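Local atomic coordinates of dITP/XTP pyrophosphatase (Mycobacteroides abscessus, PDB entry 6WWD), a protein that probably hydrolyses non-canonical purine nucleoside triphosphates such as XTP, dITP and ITP to their monophosphates and diphosphate, keeping them out of DNA and RNA. Residues 57-60 with 61-65; 127-130 with 131-135; 167-170 with 171-174. All coordinates share one frame; numbering follows the deposited sequence.

Contact 1: 57-60 with 61-65; sequences AREG and VKHTG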
loop_
_atom_site.group_PDB
_atom_site.type_symbol
_atom_site.label_atom_id
_atom_site.label_comp_id
_atom_site.label_asym_id
_atom_site.label_seq_id
_atom_site.Cartn_x
_atom_site.Cartn_y
_atom_site.Cartn_z
ATOM N N ALA D 57 -2.974 -12.678 -18.226
ATOM C CA ALA D 57 -2.540 -12.502 -19.607
ATOM C C ALA D 57 -1.220 -13.216 -19.875
ATOM O O ALA D 57 -1.053 -13.827 -20.947
ATOM C CB ALA D 57 -2.439 -11.009 -19.953
ATOM N N ARG D 58 -0.270 -13.158 -18.921
ATOM C CA ARG D 58 0.990 -13.888 -19.090
ATOM C C ARG D 58 0.723 -15.368 -19.299
ATOM O O ARG D 58 1.339 -16.017 -20.155
ATOM C CB ARG D 58 1.888 -13.730 -17.864
ATOM C CG ARG D 58 2.421 -12.358 -17.611
ATOM C CD ARG D 58 3.377 -12.352 -16.436
ATOM N NE ARG D 58 3.653 -10.975 -16.041
ATOM C CZ ARG D 58 3.314 -10.448 -14.875
ATOM N NH1 ARG D 58 2.704 -11.189 -13.956
ATOM N NH2 ARG D 58 3.601 -9.178 -14.622
ATOM N N GLU D 59 -0.181 -15.921 -18.497
ATOM C CA GLU D 59 -0.521 -17.331 -18.609
ATOM C C GLU D 59 -1.099 -17.647 -19.978
ATOM O O GLU D 59 -0.771 -18.678 -20.574
ATOM C CB GLU D 59 -1.501 -17.704 -17.503
ATOM C CG GLU D 59 -0.845 -17.945 -16.168
ATOM C CD GLU D 59 0.036 -19.190 -16.191
ATOM O OE1 GLU D 59 -0.497 -20.293 -16.425
ATOM O OE2 GLU D 59 1.255 -19.069 -15.976
ATOM N N GLY D 60 -1.960 -16.769 -20.492
ATOM C CA GLY D 60 -2.501 -16.975 -21.825
ATOM C C GLY D 60 -1.418 -17.038 -22.888
ATOM O O GLY D 60 -1.450 -17.899 -23.772
ATOM N N VAL D 61 -0.465 -16.100 -22.841
ATOM C CA VAL D 61 0.656 -16.143 -23.783
ATOM C C VAL D 61 1.449 -17.429 -23.595
ATOM O O VAL D 61 1.868 -18.076 -24.567
ATOM C CB VAL D 61 1.546 -14.899 -23.622
ATOM C CG1 VAL D 61 2.725 -14.943 -24.609
ATOM C CG2 VAL D 61 0.722 -13.620 -23.817
ATOM N N LYS D 62 1.672 -17.814 -22.336
ATOM C CA LYS D 62 2.510 -18.968 -22.028
ATOM C C LYS D 62 1.999 -20.239 -22.697
ATOM O O LYS D 62 2.795 -21.066 -23.162
ATOM C CB LYS D 62 2.586 -19.145 -20.511
ATOM C CG LYS D 62 3.183 -20.449 -20.021
ATOM C CD LYS D 62 3.240 -20.414 -18.480
ATOM C CE LYS D 62 3.470 -21.784 -17.854
ATOM N NZ LYS D 62 4.644 -21.793 -16.913
ATOM N N HIS D 63 0.673 -20.405 -22.767
ATOM C CA HIS D 63 0.084 -21.633 -23.280
ATOM C C HIS D 63 -0.241 -21.591 -24.767
ATOM O O HIS D 63 -0.533 -22.642 -25.340
ATOM C CB HIS D 63 -1.190 -21.975 -22.496
ATOM C CG HIS D 63 -0.910 -22.454 -21.109
ATOM N ND1 HIS D 63 -0.995 -21.630 -20.006
ATOM C CD2 HIS D 63 -0.472 -23.647 -20.651
ATOM C CE1 HIS D 63 -0.661 -22.308 -18.925
ATOM N NE2 HIS D 63 -0.335 -23.533 -19.289
ATOM N N THR D 64 -0.230 -20.420 -25.403
ATOM C CA THR D 64 -0.644 -20.317 -26.797
ATOM C C THR D 64 0.354 -19.628 -27.719
ATOM O O THR D 64 0.275 -19.836 -28.942
ATOM C CB THR D 64 -1.978 -19.566 -26.900
ATOM O OG1 THR D 64 -1.762 -18.190 -26.589
ATOM C CG2 THR D 64 -3.036 -20.163 -25.944
ATOM N N GLY D 65 1.282 -18.825 -27.191
ATOM C CA GLY D 65 2.136 -17.997 -28.011
ATOM C C GLY D 65 1.454 -16.813 -28.653
ATOM O O GLY D 65 2.126 -16.040 -29.350
#

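Contact 2: 127-130 with 131-135; sequences LVTP and EGEEV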
loop_
_atom_site.group_PDB
_atom_site.type_symbol
_atom_site.label_atom_id
_atom_site.label_comp_id
_atom_site.label_asym_id
_atom_site.label_seq_id
_atom_site.Cartn_x
_atom_site.Cartn_y
_atom_site.Cartn_z
ATOM N N LEU D 127 -2.524 -6.493 -21.352
ATOM C CA LEU D 127 -2.062 -7.078 -22.600
ATOM C C LEU D 127 -0.631 -7.537 -22.406
ATOM O O LEU D 127 0.208 -6.770 -21.926
ATOM C CB LEU D 127 -2.133 -6.088 -23.762
ATOM C CG LEU D 127 -1.361 -6.522 -25.031
ATOM C CD1 LEU D 127 -2.047 -7.662 -25.758
ATOM C CD2 LEU D 127 -1.112 -5.341 -25.974
ATOM N N VAL D 128 -0.355 -8.779 -22.784
ATOM C CA VAL D 128 1.004 -9.308 -22.848
ATOM C C VAL D 128 1.195 -9.844 -24.256
ATOM O O VAL D 128 0.344 -10.581 -24.771
ATOM C CB VAL D 128 1.260 -10.405 -21.797
ATOM C CG1 VAL D 128 2.669 -10.953 -21.928
ATOM C CG2 VAL D 128 1.025 -9.862 -20.391
ATOM N N THR D 129 2.251 -9.429 -24.887
ATOM C CA THR D 129 2.521 -9.801 -26.265
ATOM C C THR D 129 3.372 -11.057 -26.309
ATOM O O THR D 129 3.999 -11.435 -25.311
ATOM C CB THR D 129 3.235 -8.655 -26.987
ATOM O OG1 THR D 129 4.553 -8.494 -26.442
ATOM C CG2 THR D 129 2.435 -7.353 -26.857
ATOM N N PRO D 130 3.424 -11.734 -27.459
ATOM C CA PRO D 130 4.299 -12.909 -27.564
ATOM C C PRO D 130 5.760 -12.605 -27.251
ATOM O O PRO D 130 6.485 -13.485 -26.767
ATOM C CB PRO D 130 4.115 -13.350 -29.029
ATOM C CG PRO D 130 2.795 -12.803 -29.435
ATOM C CD PRO D 130 2.668 -11.495 -28.703
ATOM N N GLU D 131 6.222 -11.392 -27.540
ATOM C CA GLU D 131 7.605 -11.017 -27.271
ATOM C C GLU D 131 7.856 -10.667 -25.807
ATOM O O GLU D 131 9.007 -10.400 -25.439
ATOM C CB GLU D 131 8.002 -9.837 -28.162
ATOM C CG GLU D 131 7.888 -10.111 -29.676
ATOM C CD GLU D 131 6.457 -10.019 -30.202
ATOM O OE1 GLU D 131 5.566 -9.583 -29.447
ATOM O OE2 GLU D 131 6.224 -10.380 -31.380
ATOM N N GLY D 132 6.817 -10.652 -24.974
ATOM C CA GLY D 132 6.952 -10.379 -23.557
ATOM C C GLY D 132 6.695 -8.952 -23.115
ATOM O O GLY D 132 6.933 -8.637 -21.942
ATOM N N GLU D 133 6.192 -8.091 -23.994
ATOM C CA GLU D 133 5.764 -6.763 -23.569
ATOM C C GLU D 133 4.535 -6.855 -22.664
ATOM O O GLU D 133 3.637 -7.672 -22.894
ATOM C CB GLU D 133 5.438 -5.916 -24.794
ATOM C CG GLU D 133 4.848 -4.554 -24.467
ATOM C CD GLU D 133 4.639 -3.699 -25.714
ATOM O OE1 GLU D 133 5.635 -3.321 -26.359
ATOM O OE2 GLU D 133 3.466 -3.423 -26.048
ATOM N N GLU D 134 4.488 -6.016 -21.626
ATOM C CA GLU D 134 3.368 -6.032 -20.677
ATOM C C GLU D 134 2.835 -4.624 -20.499
ATOM O O GLU D 134 3.588 -3.717 -20.140
ATOM C CB GLU D 134 3.780 -6.565 -19.304
ATOM C CG GLU D 134 4.426 -7.922 -19.329
ATOM C CD GLU D 134 4.716 -8.432 -17.936
ATOM O OE1 GLU D 134 4.557 -7.643 -16.977
ATOM O OE2 GLU D 134 5.092 -9.616 -17.803
ATOM N N VAL D 135 1.535 -4.446 -20.721
ATOM C CA VAL D 135 0.855 -3.189 -20.456
ATOM C C VAL D 135 -0.419 -3.496 -19.680
ATOM O O VAL D 135 -1.173 -4.406 -20.037
ATOM C CB VAL D 135 0.506 -2.432 -21.755
ATOM C CG1 VAL D 135 -0.229 -1.134 -21.413
ATOM C CG2 VAL D 135 1.756 -2.164 -22.605
HETATM O O HOH W 1 5.694 -6.823 -28.203
#

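Contact 3: 167-170 with 171-174; sequences LRTA and AELT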
loop_
_atom_site.group_PDB
_atom_site.type_symbol
_atom_site.label_atom_id
_atom_site.label_comp_id
_atom_site.label_asym_id
_atom_site.label_seq_id
_atom_site.Cartn_x
_atom_site.Cartn_y
_atom_site.Cartn_z
ATOM N N LEU D 167 -26.498 10.927 -4.250
ATOM C CA LEU D 167 -26.867 10.064 -3.135
ATOM C C LEU D 167 -27.428 8.731 -3.601
ATOM O O LEU D 167 -27.524 7.797 -2.792
ATOM C CB LEU D 167 -27.911 10.760 -2.233
ATOM C CG LEU D 167 -27.511 12.106 -1.612
ATOM C CD1 LEU D 167 -28.652 12.725 -0.783
ATOM C CD2 LEU D 167 -26.237 11.966 -0.781
ATOM N N ARG D 168 -27.790 8.617 -4.875
ATOM C CA ARG D 168 -28.383 7.397 -5.397
ATOM C C ARG D 168 -27.334 6.314 -5.598
ATOM O O ARG D 168 -26.151 6.601 -5.822
ATOM C CB ARG D 168 -29.088 7.665 -6.718
ATOM C CG ARG D 168 -30.334 8.537 -6.616
ATOM C CD ARG D 168 -30.860 8.805 -8.008
ATOM N NE ARG D 168 -29.941 9.665 -8.744
ATOM C CZ ARG D 168 -29.880 9.723 -10.069
ATOM N NH1 ARG D 168 -30.635 8.911 -10.803
ATOM N NH2 ARG D 168 -29.020 10.544 -10.657
ATOM N N THR D 169 -27.776 5.062 -5.485
ATOM C CA THR D 169 -26.917 3.917 -5.739
ATOM C C THR D 169 -26.853 3.616 -7.229
ATOM O O THR D 169 -27.687 4.071 -8.015
ATOM C CB THR D 169 -27.405 2.672 -5.005
ATOM O OG1 THR D 169 -28.614 2.202 -5.613
ATOM C CG2 THR D 169 -27.627 2.965 -3.538
ATOM N N ALA D 170 -25.855 2.812 -7.610
ATOM C CA ALA D 170 -25.720 2.446 -9.015
ATOM C C ALA D 170 -26.983 1.758 -9.512
ATOM O O ALA D 170 -27.412 1.985 -10.648
ATOM C CB ALA D 170 -24.496 1.559 -9.231
ATOM N N ALA D 171 -27.606 0.933 -8.663
ATOM C CA ALA D 171 -28.853 0.277 -9.040
ATOM C C ALA D 171 -30.031 1.241 -9.132
ATOM O O ALA D 171 -31.054 0.880 -9.718
ATOM C CB ALA D 171 -29.182 -0.842 -8.051
ATOM N N GLU D 172 -29.925 2.453 -8.572
ATOM C CA GLU D 172 -31.009 3.421 -8.708
ATOM C C GLU D 172 -30.923 4.255 -9.972
ATOM O O GLU D 172 -31.886 4.957 -10.292
ATOM C CB GLU D 172 -31.051 4.378 -7.513
ATOM C CG GLU D 172 -31.677 3.803 -6.261
ATOM C CD GLU D 172 -31.637 4.778 -5.100
ATOM O OE1 GLU D 172 -30.545 5.269 -4.764
ATOM O OE2 GLU D 172 -32.691 5.055 -4.509
ATOM N N LEU D 173 -29.824 4.182 -10.714
ATOM C CA LEU D 173 -29.708 5.023 -11.894
ATOM C C LEU D 173 -30.614 4.478 -12.991
ATOM O O LEU D 173 -30.697 3.267 -13.205
ATOM C CB LEU D 173 -28.246 5.091 -12.354
ATOM C CG LEU D 173 -27.266 5.681 -11.326
ATOM C CD1 LEU D 173 -25.866 5.868 -11.897
ATOM C CD2 LEU D 173 -27.790 6.997 -10.757
ATOM N N THR D 174 -31.304 5.390 -13.684
ATOM C CA THR D 174 -32.197 5.028 -14.776
ATOM C C THR D 174 -31.417 4.714 -16.049
ATOM O O THR D 174 -30.314 5.228 -16.252
ATOM C CB THR D 174 -33.187 6.153 -15.041
ATOM O OG1 THR D 174 -32.478 7.296 -15.532
ATOM C CG2 THR D 174 -33.926 6.516 -13.759
HETATM O O HOH W 2 -29.819 5.447 -2.453
#

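Contact 1: 57-60 with 61-65
Two carbonyl oxygens, E59 O and G60 O, gather most of the polar contacts in the last turns of helix 49-64. E59 O takes two donors from H63: the backbone N, in the ordinary i to i+4 bond, and ring atom ND1, 3.0 Å from E59 O. The two arrive from opposite faces of the carbonyl plane, ND1 standing 38° out of it. CG of H63 sits anti to the carbonyl carbon, beside the backbone N (chi1 -72°), which folds the imidazole back along the helix to this oxygen; as a carbonyl can only accept, ND1 must carry the proton here. G60 O is gripped by the hydroxyl of T64, OG1 lying 2.8 Å away, while the T64 N bond to the same oxygen is weak; a side chain thus does part of the work of the fading helical bonding. Earlier in the turn, V61 N to A57 O and K62 N to R58 O are regular helical bonds. G65 then leaves the helix with positive phi, its N bonding V61 O at 2.8 Å.

Farther out, the bent chain of E59 runs alongside both K62 and H63. Its OE1 lies in the ring plane of H63, at the edge, 3.2 Å from CE1, with carboxylate and ring turned 72° apart. OE2 lies 3.5 Å from CD of K62, but NZ is 4.4 Å from OE2, too far for a salt bridge. V61 CG2 rests 3.4 Å from A57 O.

R58 NE forms a salt bridge with OE2 of E134, and Y39 stacks on the ring of H63. Along its inner side the helix lies on the central sheet: A57 and V61 both pack on V128 of strand 118-128, and in strand 67-77 A57 meets A70 and V61 meets C68.

Contact 2: 127-130 with 131-135
E131, second of the two central residues of a type I turn from T129 to G132, bends its chain at chi2 and brings its carboxylate back beside P130 and T129. OE1 comes within 3.6 Å of P130 CD, and a water bridges it to T129, 3.0 Å from E131 OE1 and 2.7 Å from T129 OG1. G132 closes the turn through its N to T129 O (2.9 Å) and takes a positive phi that favours glycine. The threonine hydroxyl is used again: E133 N donates to T129 OG1 at 3.0 Å, an approach permitted by chi1 of 68°, which sets OG1 between the backbone N and the carbonyl carbon. E133 O in turn receives T129 N in its carbonyl plane. E134 faces V128 as a non-hydrogen-bonded antiparallel pair, CG passing 4.1 Å from V128 CG2; its carboxylate is held by R58. V135 pairs with L127 through two nearly straight bonds, L127 N to V135 O being 2.8 Å.

This is the tip of the hairpin of strands 118-128 and 134-145. V128 packs under helix 49-64, L127 touches V69 of strand 67-77, and V135 continues the sheet antiparallel into a strand of the second subunit.

Contact 3: 167-170 with 171-174
The backbone turns tightly from T169 to E172 and again from A170 to L173, with E172 N on T169 O (2.8 Å) and L173 N on A170 O (3.3 Å), each donor more than 60° out of the carbonyl plane. E172 sends its carboxylate back across the turn: OE1 accepts T169 N through its anti lone pair, 2.9 Å away. CG anti to the carbonyl carbon (chi1 -78°) and an extended chain let the acid span this gap, bringing E172 OE1 also within 3.1 Å of R168 CA. In the reverse direction E172 N adds a weak bond to T169 OG1, whose stronger partner is the carbonyl of A150, so the two residues clasp the turn by reciprocal side-chain-to-backbone bonds. L173 crosses R168 at about a right angle and lays CD2 over the centre of one face of the guanidinium, 3.4 Å above its plane, while NH1 of R168 forms a salt bridge with E177.

In the loop between strand 161-163 and helix 184-198, A170 bonds through its backbone to F161 of that strand, A170 and A171 touch D158, and L173 lies close to R184; both D158 and R184 are predicted to bind substrate.

Overall arrangement
The three contacts follow one another along the chain, contact 1 in helix 49-64, contact 2 at the hairpin of strands 118-128 and 134-145, and contact 3 in the loop before helix 184-198. Contacts 1 and 2 are neighbours, their centres about 10 Å apart: the helix end lies over the hairpin tip, G65 O coming within 3.3 Å of P130 CG. Contact 3 lies across the centre of the chain, its centre about 39 Å from that of contact 1 and 38 Å from that of contact 2. One end of this HAM1-family subunit thus joins helix, sheet and the second subunit, whereas contact 3 borders residues predicted to bind the nucleotide.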